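Local structure of nucleoporin NUP159 (Saccharomyces cerevisiae, 1XIP) at residues A[222-233]-A[245-253]. The protein helps build the nuclear pore complex, and its N-terminal beta-propeller domain, described here, tethers the helicase Dbp5 to the pore for mRNA export. Numbering follows the deposited sequence.
Sequences LSPQDFLAVFGN and DQKMYIIKH
Phe231 O takes the backbone N-H of Lys247, N to O 2.6 Å, nearly along its C=O axis, and also meets the CA-H of Gln246; Phe231 N returns a bond to Lys247 O. The same hydrogen-bonded antiparallel pairing recurs at Phe227–Ile251 and Ala229–Tyr249, which identifies 226-232 and 246-253 as antiparallel neighbours, the two central strands of one blade of the beta-propeller. Their axes run at 160°, and strand 215-221 flanks one side of the pair, strand 257-263 the other.

On the face bearing Leu228, Val230, Met248 and Ile250, hydrocarbon contacts join the strands. Selenomethionine Met248 bends at its second and third torsions (both -77°), which carries its terminal methyl CE to 3.7 Å from Val230 CG2; Met279 of strand 279-284 packs against both residues. Leu222, from the turn before the strand, approaches Ile250 at about a right angle, CD1 to CD1 at 4.0 Å.

The other face presents aromatic rings. Tyr249 CD2 lies in the plane of the Phe231 ring, at its edge, 3.9 Å from Phe231 CD2. Beside them, Ala229 CB meets Ile251 CD1 at 3.8 Å, and Phe184 of strand 184-190 touches Ala229, Phe231 and Ile251. The ammonium group of Lys247 forms a salt bridge with Glu262 of strand 257-263.

At the Gly232 end, part of the first FG repeat, the longer backbone bond from Asn233 N to Asp245 O is joined by a side-chain one: Asp245 N donates to Asn233 OD1 at 2.9 Å. The N-H...O angle of 171° is nearly straight, yet the donor stands above the amide plane of Asn233.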
loop_
_atom_site.group_PDB
_atom_site.type_symbol
_atom_site.label_atom_id
_atom_site.label_comp_id
_atom_site.label_asym_id
_atom_site.label_seq_id
_atom_site.Cartn_x
_atom_site.Cartn_y
_atom_site.Cartn_z
ATOM N N LEU A 222 5.760 -8.926 -6.155
ATOM C CA LEU A 222 6.935 -8.119 -6.493
ATOM C C LEU A 222 7.300 -8.326 -7.955
ATOM O O LEU A 222 7.858 -7.440 -8.598
ATOM C CB LEU A 222 8.129 -8.453 -5.593
ATOM C CG LEU A 222 7.982 -8.285 -4.079
ATOM C CD1 LEU A 222 9.147 -8.939 -3.368
ATOM C CD2 LEU A 222 7.865 -6.829 -3.671
ATOM N N SER A 223 6.986 -9.515 -8.456
ATOM C CA SER A 223 7.179 -9.897 -9.857
ATOM C C SER A 223 6.244 -11.074 -10.082
ATOM O O SER A 223 5.708 -11.612 -9.117
ATOM C CB SER A 223 8.635 -10.300 -10.122
ATOM O OG SER A 223 8.846 -11.685 -9.864
ATOM N N PRO A 224 6.029 -11.487 -11.328
ATOM C CA PRO A 224 5.163 -12.651 -11.586
ATOM C C PRO A 224 5.627 -13.908 -10.820
ATOM O O PRO A 224 4.820 -14.819 -10.629
ATOM C CB PRO A 224 5.288 -12.849 -13.091
ATOM C CG PRO A 224 5.683 -11.501 -13.611
ATOM C CD PRO A 224 6.567 -10.911 -12.574
ATOM N N GLN A 225 6.889 -13.916 -10.366
ATOM C CA GLN A 225 7.483 -15.057 -9.654
ATOM C C GLN A 225 7.707 -14.886 -8.130
ATOM O O GLN A 225 7.665 -15.871 -7.371
ATOM C CB GLN A 225 8.794 -15.459 -10.327
ATOM C CG GLN A 225 8.587 -16.550 -11.359
ATOM C CD GLN A 225 9.716 -16.646 -12.356
ATOM O OE1 GLN A 225 10.663 -17.423 -12.161
ATOM N NE2 GLN A 225 9.618 -15.873 -13.444
ATOM N N ASP A 226 7.953 -13.646 -7.700
ATOM C CA ASP A 226 8.180 -13.334 -6.288
ATOM C C ASP A 226 6.939 -12.821 -5.566
ATOM O O ASP A 226 6.076 -12.170 -6.162
ATOM C CB ASP A 226 9.281 -12.283 -6.122
ATOM C CG ASP A 226 10.452 -12.485 -7.069
ATOM O OD1 ASP A 226 10.556 -13.564 -7.719
ATOM O OD2 ASP A 226 11.322 -11.588 -7.226
ATOM N N PHE A 227 6.869 -13.106 -4.270
ATOM C CA PHE A 227 5.905 -12.473 -3.388
ATOM C C PHE A 227 6.588 -12.107 -2.075
ATOM O O PHE A 227 7.623 -12.670 -1.705
ATOM C CB PHE A 227 4.695 -13.375 -3.113
ATOM C CG PHE A 227 4.123 -14.038 -4.339
ATOM C CD1 PHE A 227 3.121 -13.421 -5.072
ATOM C CD2 PHE A 227 4.578 -15.296 -4.750
ATOM C CE1 PHE A 227 2.581 -14.030 -6.207
ATOM C CE2 PHE A 227 4.054 -15.913 -5.894
ATOM C CZ PHE A 227 3.053 -15.275 -6.622
ATOM N N LEU A 228 6.004 -11.146 -1.379
ATOM C CA LEU A 228 6.430 -10.823 -0.042
ATOM C C LEU A 228 5.231 -11.058 0.852
ATOM O O LEU A 228 4.157 -10.509 0.610
ATOM C CB LEU A 228 6.879 -9.366 0.003
ATOM C CG LEU A 228 7.521 -8.693 1.219
ATOM C CD1 LEU A 228 6.729 -7.485 1.593
ATOM C CD2 LEU A 228 7.696 -9.601 2.395
ATOM N N ALA A 229 5.408 -11.910 1.861
ATOM C CA ALA A 229 4.333 -12.271 2.791
ATOM C C ALA A 229 4.687 -11.870 4.203
ATOM O O ALA A 229 5.850 -11.910 4.590
ATOM C CB ALA A 229 4.071 -13.753 2.732
ATOM N N VAL A 230 3.684 -11.500 4.985
ATOM C CA VAL A 230 3.930 -11.201 6.385
ATOM C C VAL A 230 2.990 -11.962 7.307
ATOM O O VAL A 230 1.802 -12.109 7.013
ATOM C CB VAL A 230 3.883 -9.696 6.687
ATOM C CG1 VAL A 230 4.368 -9.435 8.118
ATOM C CG2 VAL A 230 4.732 -8.907 5.684
ATOM N N PHE A 231 3.553 -12.465 8.404
ATOM C CA PHE A 231 2.811 -13.173 9.433
ATOM C C PHE A 231 3.126 -12.525 10.770
ATOM O O PHE A 231 4.261 -12.104 11.011
ATOM C CB PHE A 231 3.201 -14.651 9.458
ATOM C CG PHE A 231 3.040 -15.332 8.142
ATOM C CD1 PHE A 231 1.787 -15.793 7.730
ATOM C CD2 PHE A 231 4.134 -15.489 7.292
ATOM C CE1 PHE A 231 1.613 -16.414 6.486
ATOM C CE2 PHE A 231 3.983 -16.100 6.034
ATOM C CZ PHE A 231 2.711 -16.571 5.627
ATOM N N GLY A 232 2.129 -12.433 11.639
ATOM C CA GLY A 232 2.311 -11.763 12.907
ATOM C C GLY A 232 1.064 -11.822 13.744
ATOM O O GLY A 232 0.071 -12.433 13.348
ATOM N N ASN A 233 1.117 -11.186 14.908
ATOM C CA ASN A 233 0.019 -11.223 15.860
ATOM C C ASN A 233 -1.217 -10.563 15.279
ATOM O O ASN A 233 -1.118 -9.666 14.436
ATOM C CB ASN A 233 0.425 -10.565 17.180
ATOM C CG ASN A 233 0.915 -9.132 16.999
ATOM O OD1 ASN A 233 1.853 -8.870 16.254
ATOM N ND2 ASN A 233 0.277 -8.202 17.693
ATOM N N ASP A 245 4.531 -7.884 16.424
ATOM C CA ASP A 245 5.531 -8.903 16.198
ATOM C C ASP A 245 5.279 -9.586 14.850
ATOM O O ASP A 245 4.274 -10.276 14.665
ATOM C CB ASP A 245 5.544 -9.913 17.350
ATOM C CG ASP A 245 6.520 -11.065 17.115
ATOM O OD1 ASP A 245 7.670 -10.796 16.645
ATOM O OD2 ASP A 245 6.219 -12.266 17.354
ATOM N N GLN A 246 6.193 -9.393 13.903
ATOM C CA GLN A 246 5.945 -9.829 12.533
ATOM C C GLN A 246 7.128 -10.524 11.872
ATOM O O GLN A 246 8.277 -10.151 12.092
ATOM C CB GLN A 246 5.532 -8.629 11.690
ATOM C CG GLN A 246 4.085 -8.256 11.836
ATOM C CD GLN A 246 3.780 -6.910 11.237
ATOM O OE1 GLN A 246 4.550 -6.409 10.437
ATOM N NE2 GLN A 246 2.658 -6.313 11.629
ATOM N N LYS A 247 6.839 -11.509 11.033
ATOM C CA LYS A 247 7.870 -12.131 10.220
ATOM C C LYS A 247 7.620 -11.937 8.736
ATOM O O LYS A 247 6.528 -12.209 8.247
ATOM C CB LYS A 247 7.981 -13.610 10.554
ATOM C CG LYS A 247 8.689 -13.863 11.856
ATOM C CD LYS A 247 8.982 -15.322 12.050
ATOM C CE LYS A 247 9.804 -15.546 13.294
ATOM N NZ LYS A 247 11.224 -15.170 13.062
HETATM N N MSE A 248 8.641 -11.467 8.022
HETATM C CA MSE A 248 8.528 -11.261 6.576
HETATM C C MSE A 248 9.276 -12.302 5.773
HETATM O O MSE A 248 10.402 -12.659 6.099
HETATM C CB MSE A 248 8.986 -9.868 6.146
HETATM C CG MSE A 248 9.498 -8.995 7.251
HETATM SE SE MSE A 248 8.072 -8.228 8.366
HETATM C CE MSE A 248 7.462 -6.833 7.170
ATOM N N TYR A 249 8.638 -12.771 4.704
ATOM C CA TYR A 249 9.232 -13.768 3.842
ATOM C C TYR A 249 9.138 -13.362 2.385
ATOM O O TYR A 249 8.100 -12.896 1.928
ATOM C CB TYR A 249 8.557 -15.120 4.053
ATOM C CG TYR A 249 8.812 -15.711 5.416
ATOM C CD1 TYR A 249 9.874 -16.588 5.632
ATOM C CD2 TYR A 249 7.995 -15.395 6.495
ATOM C CE1 TYR A 249 10.094 -17.129 6.884
ATOM C CE2 TYR A 249 8.217 -15.921 7.734
ATOM C CZ TYR A 249 9.256 -16.787 7.931
ATOM O OH TYR A 249 9.449 -17.314 9.199
ATOM N N ILE A 250 10.235 -13.533 1.667
ATOM C CA ILE A 250 10.224 -13.449 0.226
ATOM C C ILE A 250 10.009 -14.856 -0.340
ATOM O O ILE A 250 10.748 -15.780 -0.027
ATOM C CB ILE A 250 11.541 -12.866 -0.269
ATOM C CG1 ILE A 250 11.827 -11.502 0.396
ATOM C CG2 ILE A 250 11.558 -12.811 -1.797
ATOM C CD1 ILE A 250 11.080 -10.321 -0.210
ATOM N N ILE A 251 8.973 -15.019 -1.141
ATOM C CA ILE A 251 8.697 -16.284 -1.774
ATOM C C ILE A 251 9.025 -16.157 -3.252
ATOM O O ILE A 251 8.402 -15.360 -3.956
ATOM C CB ILE A 251 7.234 -16.666 -1.580
ATOM C CG1 ILE A 251 6.927 -16.849 -0.095
ATOM C CG2 ILE A 251 6.901 -17.938 -2.361
ATOM C CD1 ILE A 251 5.532 -16.364 0.313
ATOM N N LYS A 252 10.030 -16.914 -3.705
ATOM C CA LYS A 252 10.354 -17.032 -5.131
ATOM C C LYS A 252 9.852 -18.382 -5.560
ATOM O O LYS A 252 10.210 -19.400 -4.956
ATOM C CB LYS A 252 11.863 -16.933 -5.385
ATOM C CG LYS A 252 12.555 -15.741 -4.698
ATOM C CD LYS A 252 13.886 -15.379 -5.375
ATOM C CE LYS A 252 14.529 -14.154 -4.707
ATOM N NZ LYS A 252 16.026 -14.065 -4.875
ATOM N N HIS A 253 8.999 -18.393 -6.581
ATOM C CA HIS A 253 8.422 -19.633 -7.078
ATOM C C HIS A 253 9.074 -20.079 -8.384
ATOM O O HIS A 253 8.757 -19.561 -9.451
ATOM C CB HIS A 253 6.917 -19.496 -7.258
ATOM C CG HIS A 253 6.271 -20.715 -7.825
ATOM N ND1 HIS A 253 5.811 -20.780 -9.124
ATOM C CD2 HIS A 253 6.018 -21.927 -7.273
ATOM C CE1 HIS A 253 5.295 -21.978 -9.346
ATOM N NE2 HIS A 253 5.408 -22.693 -8.239
#